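Local coordinates for protein porin (Rhodobacter capsulatus, PDB 2POR) that forms trimeric outer-membrane channels through which small hydrophilic solutes, up to about 0.6 kDa, diffuse passively, at residues 86-91 and 98-103; 163-168 and 182-187; 195-200 and 232-237. One frame throughout, in Å; residues are numbered along the deposited sequence.

Interaction 1. Residues 86-91 and 98-103. With CA (calcium ion), chain C; C8E ((hydroxyethyloxy)tri(ethyloxy)octane), chain E.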
loop_
_atom_site.group_PDB
_atom_site.type_symbol
_atom_site.label_atom_id
_atom_site.label_comp_id
_atom_site.label_asym_id
_atom_site.label_seq_id
_atom_site.Cartn_x
_atom_site.Cartn_y
_atom_site.Cartn_z
ATOM N N LEU A 86 12.109 -13.813 23.556
ATOM C CA LEU A 86 11.558 -14.384 24.767
ATOM C C LEU A 86 10.048 -14.347 24.598
ATOM O O LEU A 86 9.533 -13.811 23.593
ATOM C CB LEU A 86 12.024 -13.567 25.997
ATOM C CG LEU A 86 13.521 -13.445 26.244
ATOM C CD1 LEU A 86 13.649 -12.738 27.584
ATOM C CD2 LEU A 86 14.264 -14.790 26.315
ATOM N N TYR A 87 9.318 -14.925 25.549
ATOM C CA TYR A 87 7.857 -15.009 25.504
ATOM C C TYR A 87 7.195 -13.644 25.270
ATOM O O TYR A 87 7.420 -12.715 26.023
ATOM C CB TYR A 87 7.341 -15.625 26.831
ATOM C CG TYR A 87 5.827 -15.820 26.852
ATOM C CD1 TYR A 87 5.212 -16.772 26.040
ATOM C CD2 TYR A 87 5.066 -15.016 27.673
ATOM C CE1 TYR A 87 3.833 -16.898 26.064
ATOM C CE2 TYR A 87 3.693 -15.131 27.695
ATOM C CZ TYR A 87 3.100 -16.067 26.888
ATOM O OH TYR A 87 1.730 -16.129 26.886
ATOM N N GLU A 88 6.320 -13.518 24.278
ATOM C CA GLU A 88 5.678 -12.278 23.915
ATOM C C GLU A 88 4.491 -12.046 24.784
ATOM O O GLU A 88 3.577 -12.866 24.891
ATOM C CB GLU A 88 5.294 -12.349 22.443
ATOM C CG GLU A 88 4.676 -11.070 21.972
ATOM C CD GLU A 88 4.411 -10.998 20.477
ATOM O OE1 GLU A 88 5.306 -11.163 19.659
ATOM O OE2 GLU A 88 3.282 -10.723 20.114
ATOM N N VAL A 89 4.515 -10.893 25.420
ATOM C CA VAL A 89 3.462 -10.501 26.330
ATOM C C VAL A 89 2.588 -9.419 25.728
ATOM O O VAL A 89 3.116 -8.484 25.103
ATOM C CB VAL A 89 4.131 -10.027 27.644
ATOM C CG1 VAL A 89 3.085 -9.396 28.563
ATOM C CG2 VAL A 89 4.828 -11.211 28.315
ATOM N N GLY A 90 1.281 -9.598 26.013
ATOM C CA GLY A 90 0.155 -8.720 25.707
ATOM C C GLY A 90 -0.419 -8.879 24.287
ATOM O O GLY A 90 0.301 -9.251 23.360
ATOM N N TYR A 91 -1.706 -8.595 24.047
ATOM C CA TYR A 91 -2.269 -8.723 22.715
ATOM C C TYR A 91 -1.660 -7.724 21.759
ATOM O O TYR A 91 -1.689 -7.982 20.568
ATOM C CB TYR A 91 -3.786 -8.551 22.771
ATOM C CG TYR A 91 -4.377 -7.156 22.596
ATOM C CD1 TYR A 91 -4.703 -6.715 21.344
ATOM C CD2 TYR A 91 -4.611 -6.336 23.682
ATOM C CE1 TYR A 91 -5.253 -5.467 21.189
ATOM C CE2 TYR A 91 -5.172 -5.079 23.537
ATOM C CZ TYR A 91 -5.480 -4.665 22.284
ATOM O OH TYR A 91 -6.007 -3.426 22.089
ATOM N N GLY A 98 10.556 -1.898 27.212
ATOM C CA GLY A 98 11.731 -2.727 26.932
ATOM C C GLY A 98 11.400 -3.911 26.003
ATOM O O GLY A 98 12.144 -4.235 25.065
ATOM N N GLY A 99 10.307 -4.572 26.387
ATOM C CA GLY A 99 9.743 -5.645 25.596
ATOM C C GLY A 99 10.402 -6.992 25.738
ATOM O O GLY A 99 11.397 -7.199 26.427
ATOM N N ASN A 100 9.872 -7.951 25.010
ATOM C CA ASN A 100 10.301 -9.351 25.109
ATOM C C ASN A 100 11.426 -9.658 24.166
ATOM O O ASN A 100 12.039 -10.712 24.226
ATOM C CB ASN A 100 9.085 -10.245 24.799
ATOM C CG ASN A 100 8.607 -10.087 23.362
ATOM O OD1 ASN A 100 8.209 -9.011 22.909
ATOM N ND2 ASN A 100 8.667 -11.145 22.568
ATOM N N ASP A 101 11.737 -8.794 23.215
ATOM C CA ASP A 101 12.721 -9.074 22.190
ATOM C C ASP A 101 14.102 -9.176 22.737
ATOM O O ASP A 101 14.460 -8.417 23.623
ATOM C CB ASP A 101 12.702 -7.981 21.131
ATOM C CG ASP A 101 11.327 -7.721 20.510
ATOM O OD1 ASP A 101 10.229 -7.776 21.116
ATOM O OD2 ASP A 101 11.373 -7.464 19.327
ATOM N N ILE A 102 14.899 -10.107 22.280
ATOM C CA ILE A 102 16.251 -10.196 22.757
ATOM C C ILE A 102 17.043 -9.100 22.022
ATOM O O ILE A 102 16.783 -8.866 20.833
ATOM C CB ILE A 102 16.768 -11.663 22.480
ATOM C CG1 ILE A 102 16.111 -12.631 23.479
ATOM C CG2 ILE A 102 18.298 -11.748 22.567
ATOM C CD1 ILE A 102 16.541 -14.118 23.232
ATOM N N PRO A 103 18.022 -8.415 22.667
ATOM C CA PRO A 103 18.715 -7.262 22.092
ATOM C C PRO A 103 19.825 -7.641 21.148
ATOM O O PRO A 103 21.012 -7.511 21.478
ATOM C CB PRO A 103 19.179 -6.475 23.317
ATOM C CG PRO A 103 19.435 -7.544 24.355
ATOM C CD PRO A 103 18.304 -8.523 24.115
HETATM CA CA CA C . 7.984 -7.704 21.017
HETATM C C1 C8E E . 23.142 -4.334 22.005
HETATM C C2 C8E E . 22.193 -3.351 21.366
HETATM C C3 C8E E . 21.063 -3.205 22.325
HETATM C C4 C8E E . 20.114 -2.291 21.605
HETATM C C5 C8E E . 18.662 -2.541 21.992
HETATM C C6 C8E E . 18.367 -2.444 23.485
HETATM C C7 C8E E . 16.862 -2.338 23.795
HETATM C C8 C8E E . 16.786 -2.267 25.296
HETATM O O9 C8E E . 15.619 -1.837 25.966
HETATM C C10 C8E E . 15.904 -0.822 26.922
HETATM C C11 C8E E . 14.756 -0.620 27.852
HETATM O O12 C8E E . 14.538 0.654 28.435
HETATM C C13 C8E E . 13.630 1.463 27.676
HETATM C C14 C8E E . 14.136 2.837 27.214
HETATM O O15 C8E E . 14.671 3.749 28.198
HETATM C C16 C8E E . 14.007 5.030 28.268
HETATM C C17 C8E E . 13.171 5.350 29.534
HETATM O O18 C8E E . 12.807 6.676 30.008
HETATM C C19 C8E E . 13.852 7.303 30.810
HETATM C C20 C8E E . 13.532 7.687 32.272
HETATM O O21 C8E E . 12.546 6.790 32.804
HETATM O O HOH W 1 7.814 -9.930 20.160
HETATM O O HOH W 2 5.915 -8.583 24.718
HETATM O O HOH W 3 8.652 -7.330 18.908
#
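Leu86 and Asn100 bring their backbones together, CA to CA 5.2 Å, where two irregular pieces of one loop meet, and Leu86 N donates to Asn100 O at 3.2 Å. The side chain of Asn100 returns the bond: its ND2 reaches Leu86 O at 3.0 Å, almost straight at 177°. The acceptor lies in the plane of the amide, while the amide nitrogen sits above the plane of the Leu86 carbonyl. With chi1 at 65°, CG stands between the backbone N and the carbonyl carbon, which folds the amide back over 86-88, CB against Tyr87 O and ND2 beside CA and CB of Glu88.

This grip fixes the rotation of the amide and leaves OD1 turned to the calcium ion, 2.3 Å away. Asp101 OD1 binds the same ion at 2.2 Å; Asp93 and Asp95 complete the protein ligands. Two waters add to the shell. Water 1 accepts from Asn100 ND2 and donates to Glu88 OE1, so Glu88 acts from the second shell, its carboxylate reached through a metal-bound water; water 3 donates to Asp101 OD2. The ion probably offsets the charge of the acidic groups gathered here.

The side chain of Leu86 makes the apolar part of the contact. Its CG and CD2 lie across the end of Ile102, the two chains at about a right angle, with CG 3.9 Å from Ile102 CG1. Leu86 also packs on Tyr248 of strand 243-254, and Ile102 on Tyr200 of strand 195-207, which ties the loop to the barrel wall. A long loop between barrel strands, folded inward and carrying bound calcium, which probably stiffens it, is the constriction loop of a general-diffusion porin, the element that narrows the pore.

Interaction 2. Residues 163-168 and 182-187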
loop_
_atom_site.group_PDB
_atom_site.type_symbol
_atom_site.label_atom_id
_atom_site.label_comp_id
_atom_site.label_asym_id
_atom_site.label_seq_id
_atom_site.Cartn_x
_atom_site.Cartn_y
_atom_site.Cartn_z
ATOM N N VAL A 163 21.287 -25.634 22.448
ATOM C CA VAL A 163 22.178 -24.634 22.971
ATOM C C VAL A 163 22.846 -24.005 21.761
ATOM O O VAL A 163 22.871 -24.599 20.680
ATOM C CB VAL A 163 23.268 -25.210 23.969
ATOM C CG1 VAL A 163 22.527 -25.801 25.164
ATOM C CG2 VAL A 163 24.207 -26.200 23.295
ATOM N N GLY A 164 23.333 -22.773 21.846
ATOM C CA GLY A 164 24.002 -22.181 20.705
ATOM C C GLY A 164 24.807 -20.939 21.077
ATOM O O GLY A 164 24.757 -20.465 22.224
ATOM N N LEU A 165 25.527 -20.419 20.089
ATOM C CA LEU A 165 26.256 -19.189 20.263
ATOM C C LEU A 165 26.303 -18.421 18.984
ATOM O O LEU A 165 26.177 -18.949 17.887
ATOM C CB LEU A 165 27.678 -19.433 20.749
ATOM C CG LEU A 165 28.784 -20.171 20.052
ATOM C CD1 LEU A 165 29.945 -19.212 19.785
ATOM C CD2 LEU A 165 29.285 -21.298 20.966
ATOM N N GLY A 166 26.423 -17.122 19.156
ATOM C CA GLY A 166 26.419 -16.225 18.037
ATOM C C GLY A 166 27.401 -15.103 18.298
ATOM O O GLY A 166 27.762 -14.826 19.443
ATOM N N TYR A 167 27.845 -14.516 17.226
ATOM C CA TYR A 167 28.756 -13.441 17.294
ATOM C C TYR A 167 28.306 -12.519 16.199
ATOM O O TYR A 167 28.222 -12.839 15.015
ATOM C CB TYR A 167 30.106 -13.980 17.046
ATOM C CG TYR A 167 31.071 -12.844 16.997
ATOM C CD1 TYR A 167 31.443 -12.177 18.154
ATOM C CD2 TYR A 167 31.518 -12.463 15.751
ATOM C CE1 TYR A 167 32.290 -11.093 18.034
ATOM C CE2 TYR A 167 32.358 -11.378 15.626
ATOM C CZ TYR A 167 32.732 -10.706 16.771
ATOM O OH TYR A 167 33.557 -9.612 16.620
ATOM N N GLU A 168 28.173 -11.289 16.641
ATOM C CA GLU A 168 27.708 -10.210 15.800
ATOM C C GLU A 168 28.625 -8.990 15.832
ATOM O O GLU A 168 29.167 -8.649 16.892
ATOM C CB GLU A 168 26.363 -9.764 16.272
ATOM C CG GLU A 168 25.282 -10.807 16.555
ATOM C CD GLU A 168 23.946 -10.139 16.771
ATOM O OE1 GLU A 168 23.309 -9.747 15.799
ATOM O OE2 GLU A 168 23.512 -9.996 17.896
ATOM N N GLU A 182 30.510 -4.907 18.804
ATOM C CA GLU A 182 30.455 -6.348 18.657
ATOM C C GLU A 182 29.710 -6.897 19.832
ATOM O O GLU A 182 29.559 -6.205 20.853
ATOM C CB GLU A 182 31.810 -6.983 18.615
ATOM C CG GLU A 182 32.630 -6.745 19.850
ATOM C CD GLU A 182 33.850 -7.648 19.959
ATOM O OE1 GLU A 182 34.591 -7.803 18.980
ATOM O OE2 GLU A 182 34.028 -8.203 21.048
ATOM N N GLN A 183 29.164 -8.114 19.701
ATOM C CA GLN A 183 28.425 -8.748 20.784
ATOM C C GLN A 183 28.532 -10.252 20.566
ATOM O O GLN A 183 28.471 -10.711 19.421
ATOM C CB GLN A 183 26.971 -8.301 20.734
ATOM C CG GLN A 183 26.120 -8.787 21.869
ATOM C CD GLN A 183 24.772 -8.130 21.777
ATOM O OE1 GLN A 183 24.675 -6.964 22.076
ATOM N NE2 GLN A 183 23.646 -8.707 21.405
ATOM N N LEU A 184 28.751 -10.972 21.646
ATOM C CA LEU A 184 28.822 -12.417 21.637
ATOM C C LEU A 184 27.623 -12.901 22.410
ATOM O O LEU A 184 27.322 -12.318 23.451
ATOM C CB LEU A 184 30.061 -12.910 22.332
ATOM C CG LEU A 184 30.174 -14.447 22.487
ATOM C CD1 LEU A 184 30.768 -15.115 21.228
ATOM C CD2 LEU A 184 31.030 -14.724 23.703
ATOM N N GLU A 185 26.899 -13.935 21.970
ATOM C CA GLU A 185 25.732 -14.437 22.690
ATOM C C GLU A 185 25.849 -15.953 22.951
ATOM O O GLU A 185 26.413 -16.672 22.109
ATOM C CB GLU A 185 24.424 -14.280 21.906
ATOM C CG GLU A 185 23.901 -12.894 21.558
ATOM C CD GLU A 185 24.200 -12.385 20.163
ATOM O OE1 GLU A 185 24.453 -13.140 19.234
ATOM O OE2 GLU A 185 24.169 -11.185 19.995
ATOM N N LEU A 186 25.304 -16.396 24.083
ATOM C CA LEU A 186 25.126 -17.810 24.408
ATOM C C LEU A 186 23.644 -17.881 24.659
ATOM O O LEU A 186 23.086 -17.021 25.354
ATOM C CB LEU A 186 25.775 -18.273 25.707
ATOM C CG LEU A 186 27.247 -18.056 25.735
ATOM C CD1 LEU A 186 27.728 -18.298 27.146
ATOM C CD2 LEU A 186 27.903 -18.923 24.684
ATOM N N ALA A 187 22.975 -18.873 24.091
ATOM C CA ALA A 187 21.554 -18.999 24.282
ATOM C C ALA A 187 21.268 -20.473 24.568
ATOM O O ALA A 187 21.998 -21.356 24.117
ATOM C CB ALA A 187 20.846 -18.562 23.010
#
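This is an antiparallel strand pairing within a beta hairpin of the porin barrel, strands 161-171 and 181-192, whose short segments run 4.6 Å apart at 171°. Gly164 with Ala187, Gly166 with Glu185 and Glu168 with Gln183 are the hydrogen-bonded pairs; Leu165 with Leu186 and Tyr167 with Leu184 are the non-hydrogen-bonded ones between them.

Leu165, Tyr167, Leu184 and Leu186 share the outer face of the sheet. CB of Leu165 meets Leu186 CD2 at 4.0 Å, and Leu184 CD1 comes obliquely to the Tyr167 ring at CD1. With CG anti to the backbone N (chi1 175°), that ring leans across the neighbouring strand and its hydroxyl donates to Glu182 OE1 at 3.1 Å, from above a carboxylate that stands at 90° to the ring.

Alternation of side chains, apolar outward and polar inward, is characteristic of a transmembrane beta barrel such as this porin, and Glu168, Gln183 and Glu185 supply the inner face. Glu168 OE2 and Glu185 OE2 are only 2.5 Å apart, the carboxylate planes steeply inclined to each other, so one acid group probably holds a proton. Gln183 NE2 donates to the anti lone pair of Glu185 OE2 at 2.9 Å. Thr106 holds Glu168 OE1, Leu105 N reaches Glu168 OE2, and Ser79 binds Glu185 OE1. Gly166 leaves room for the bent Glu185 chain, whose carboxylate turns back over it.

Interaction 3. Residues 195-200 and 232-237. With C8E ((hydroxyethyloxy)tri(ethyloxy)octane), chain H.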
loop_
_atom_site.group_PDB
_atom_site.type_symbol
_atom_site.label_atom_id
_atom_site.label_comp_id
_atom_site.label_asym_id
_atom_site.label_seq_id
_atom_site.Cartn_x
_atom_site.Cartn_y
_atom_site.Cartn_z
ATOM N N THR A 195 5.903 -26.709 29.037
ATOM C CA THR A 195 6.789 -25.621 29.447
ATOM C C THR A 195 7.977 -25.330 28.542
ATOM O O THR A 195 8.752 -26.218 28.193
ATOM C CB THR A 195 7.282 -25.942 30.860
ATOM O OG1 THR A 195 6.079 -26.135 31.612
ATOM C CG2 THR A 195 8.149 -24.867 31.499
ATOM N N ASN A 196 8.165 -24.071 28.175
ATOM C CA ASN A 196 9.281 -23.676 27.338
ATOM C C ASN A 196 10.165 -22.780 28.186
ATOM O O ASN A 196 9.620 -21.962 28.948
ATOM C CB ASN A 196 8.764 -22.906 26.165
ATOM C CG ASN A 196 7.895 -23.756 25.256
ATOM O OD1 ASN A 196 8.383 -24.641 24.551
ATOM N ND2 ASN A 196 6.588 -23.534 25.227
ATOM N N VAL A 197 11.479 -22.913 28.140
ATOM C CA VAL A 197 12.349 -22.059 28.913
ATOM C C VAL A 197 13.350 -21.553 27.898
ATOM O O VAL A 197 13.790 -22.323 27.048
ATOM C CB VAL A 197 13.053 -22.848 30.024
ATOM C CG1 VAL A 197 14.008 -21.948 30.789
ATOM C CG2 VAL A 197 12.038 -23.310 31.045
ATOM N N LYS A 198 13.683 -20.266 27.896
ATOM C CA LYS A 198 14.662 -19.715 26.971
ATOM C C LYS A 198 15.486 -18.777 27.860
ATOM O O LYS A 198 14.940 -18.110 28.761
ATOM C CB LYS A 198 13.954 -18.942 25.851
ATOM C CG LYS A 198 14.992 -18.502 24.830
ATOM C CD LYS A 198 14.431 -17.762 23.628
ATOM C CE LYS A 198 13.592 -18.716 22.800
ATOM N NZ LYS A 198 13.123 -18.124 21.552
ATOM N N ALA A 199 16.794 -18.774 27.641
ATOM C CA ALA A 199 17.713 -17.942 28.408
ATOM C C ALA A 199 18.869 -17.524 27.529
ATOM O O ALA A 199 19.210 -18.255 26.585
ATOM C CB ALA A 199 18.302 -18.696 29.576
ATOM N N TYR A 200 19.492 -16.357 27.751
ATOM C CA TYR A 200 20.643 -15.981 26.940
ATOM C C TYR A 200 21.559 -15.115 27.822
ATOM O O TYR A 200 21.111 -14.580 28.839
ATOM C CB TYR A 200 20.223 -15.170 25.689
ATOM C CG TYR A 200 19.719 -13.756 26.030
ATOM C CD1 TYR A 200 18.421 -13.534 26.480
ATOM C CD2 TYR A 200 20.615 -12.676 25.942
ATOM C CE1 TYR A 200 18.019 -12.248 26.850
ATOM C CE2 TYR A 200 20.222 -11.394 26.312
ATOM C CZ TYR A 200 18.930 -11.185 26.766
ATOM O OH TYR A 200 18.575 -9.896 27.145
ATOM N N TYR A 232 21.334 -10.063 29.702
ATOM C CA TYR A 232 20.964 -11.458 29.921
ATOM C C TYR A 232 19.490 -11.524 30.296
ATOM O O TYR A 232 18.911 -10.518 30.737
ATOM C CB TYR A 232 21.847 -12.116 31.023
ATOM C CG TYR A 232 22.071 -11.264 32.258
ATOM C CD1 TYR A 232 23.141 -10.384 32.254
ATOM C CD2 TYR A 232 21.211 -11.343 33.340
ATOM C CE1 TYR A 232 23.347 -9.565 33.340
ATOM C CE2 TYR A 232 21.419 -10.529 34.443
ATOM C CZ TYR A 232 22.489 -9.642 34.428
ATOM O OH TYR A 232 22.702 -8.788 35.507
ATOM N N GLY A 233 18.798 -12.652 30.102
ATOM C CA GLY A 233 17.385 -12.741 30.417
ATOM C C GLY A 233 16.894 -14.182 30.351
ATOM O O GLY A 233 17.591 -15.122 29.962
ATOM N N LEU A 234 15.658 -14.311 30.717
ATOM C CA LEU A 234 15.072 -15.615 30.827
ATOM C C LEU A 234 13.585 -15.504 30.609
ATOM O O LEU A 234 13.011 -14.481 31.037
ATOM C CB LEU A 234 15.338 -16.095 32.210
ATOM C CG LEU A 234 14.514 -17.240 32.706
ATOM C CD1 LEU A 234 15.071 -18.538 32.129
ATOM C CD2 LEU A 234 14.496 -17.198 34.200
ATOM N N SER A 235 12.944 -16.495 29.958
ATOM C CA SER A 235 11.497 -16.514 29.983
ATOM C C SER A 235 11.016 -17.939 30.183
ATOM O O SER A 235 11.735 -18.895 29.825
ATOM C CB SER A 235 10.837 -15.988 28.692
ATOM O OG SER A 235 11.041 -16.689 27.490
ATOM N N VAL A 236 9.808 -18.017 30.746
ATOM C CA VAL A 236 9.168 -19.284 31.017
ATOM C C VAL A 236 7.720 -19.133 30.588
ATOM O O VAL A 236 7.078 -18.141 30.965
ATOM C CB VAL A 236 9.196 -19.643 32.545
ATOM C CG1 VAL A 236 8.577 -21.028 32.750
ATOM C CG2 VAL A 236 10.605 -19.745 33.072
ATOM N N ASP A 237 7.168 -20.072 29.810
ATOM C CA ASP A 237 5.730 -20.075 29.570
ATOM C C ASP A 237 5.250 -21.517 29.647
ATOM O O ASP A 237 6.026 -22.434 29.323
ATOM C CB ASP A 237 5.369 -19.524 28.207
ATOM C CG ASP A 237 5.959 -20.201 27.001
ATOM O OD1 ASP A 237 7.080 -19.892 26.614
ATOM O OD2 ASP A 237 5.266 -21.026 26.423
HETATM C C1 C8E H . 23.697 -19.468 28.618
HETATM C C2 C8E H . 22.486 -18.890 29.344
HETATM C C3 C8E H . 22.828 -18.240 30.675
HETATM C C4 C8E H . 21.660 -17.356 31.175
HETATM C C5 C8E H . 21.845 -16.844 32.610
HETATM C C6 C8E H . 20.940 -15.696 33.069
HETATM C C7 C8E H . 19.466 -16.019 33.243
HETATM C C8 C8E H . 18.899 -15.232 34.428
HETATM O O9 C8E H . 18.887 -13.790 34.474
HETATM C C10 C8E H . 17.590 -13.231 34.791
HETATM C C11 C8E H . 17.390 -11.848 35.465
HETATM O O12 C8E H . 17.836 -11.537 36.797
HETATM C C13 C8E H . 16.852 -11.758 37.821
HETATM C C14 C8E H . 16.648 -10.676 38.899
HETATM O O15 C8E H . 15.936 -9.446 38.658
HETATM C C16 C8E H . 14.837 -9.265 39.586
HETATM C C17 C8E H . 13.895 -8.022 39.655
HETATM O O18 C8E H . 12.877 -7.701 38.669
HETATM C C19 C8E H . 11.517 -7.855 39.102
HETATM C C20 C8E H . 10.732 -9.048 38.580
HETATM O O21 C8E H . 9.378 -9.024 39.023
HETATM O O HOH W 4 9.647 -19.062 27.376
#
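Asn196 pairs with Asp237, Lys198 with Ser235 and Tyr200 with Gly233, each through two backbone hydrogen bonds between antiparallel strands whose short segments lie 4.8 Å apart at 176°. Ser235 N to Lys198 O is the shortest of the six at 2.8 Å. Val197 with Val236 and Ala199 with Leu234 are the non-hydrogen-bonded pairs between them.

Polar side chains occupy the face of Asn196, Lys198 and Ser235. Asn196 ND2 donates to Asp237 OD2 at 3.1 Å, meeting it on the syn side but 33° out of the carboxylate plane, while the acceptor lies close to the amide plane. Asp237 OD1 takes a bond from water 4 at 2.8 Å, and the same water accepts from Ser235 OG and gives a longer bond to Asn196 O. The carboxylate is thus held at both oxygens. Ser235 OG also accepts from Tyr87 N, and Lys198 NZ is carried away to Phe83 O and Asp85 O.

In this barrel such a polar face turns to the lumen and its loop, the apolar one to the membrane. Strands 195-207 and 226-240 are neighbours in the wall. Outside, Leu234 CD1 touches Val197 CG1 at 3.8 Å and Ala199 CB more loosely. The detergent lies on this face, its C4 4.0 Å from Ala199 CB and its O9 at the edge of the Tyr232 ring.

The aromatic contact is again on the lumen side. A chi1 of 70° swings the Tyr200 ring over the neighbouring strand, one face covering Gly233 N and Tyr232 CA, the latter a CH-pi contact 4.0 Å from the ring centroid. Gly233, without a side chain, lets the ring lie this close to the backbone; Tyr200 OH bonds to Gln250 OE1.

Overall arrangement
Interaction 1 lies in the loop inside the barrel, and interactions 2 and 3 are pieces of the wall it rests on. Its centre is about 11 Å from that of interaction 3 and about 19 Å from that of interaction 2. Tyr87 N is 3.1 Å from Ser235 OG and Pro103 CD packs 3.3 Å from Tyr200 OH, so both segments of interaction 1 touch interaction 3. Pro103 O, 2.9 Å from Gln183 NE2, gives it a foothold on interaction 2. The wall contacts, with centres about 16 Å apart, join through neighbouring strands 181-192 and 195-207, where Leu186 O lies 3.4 Å from Tyr200 CB.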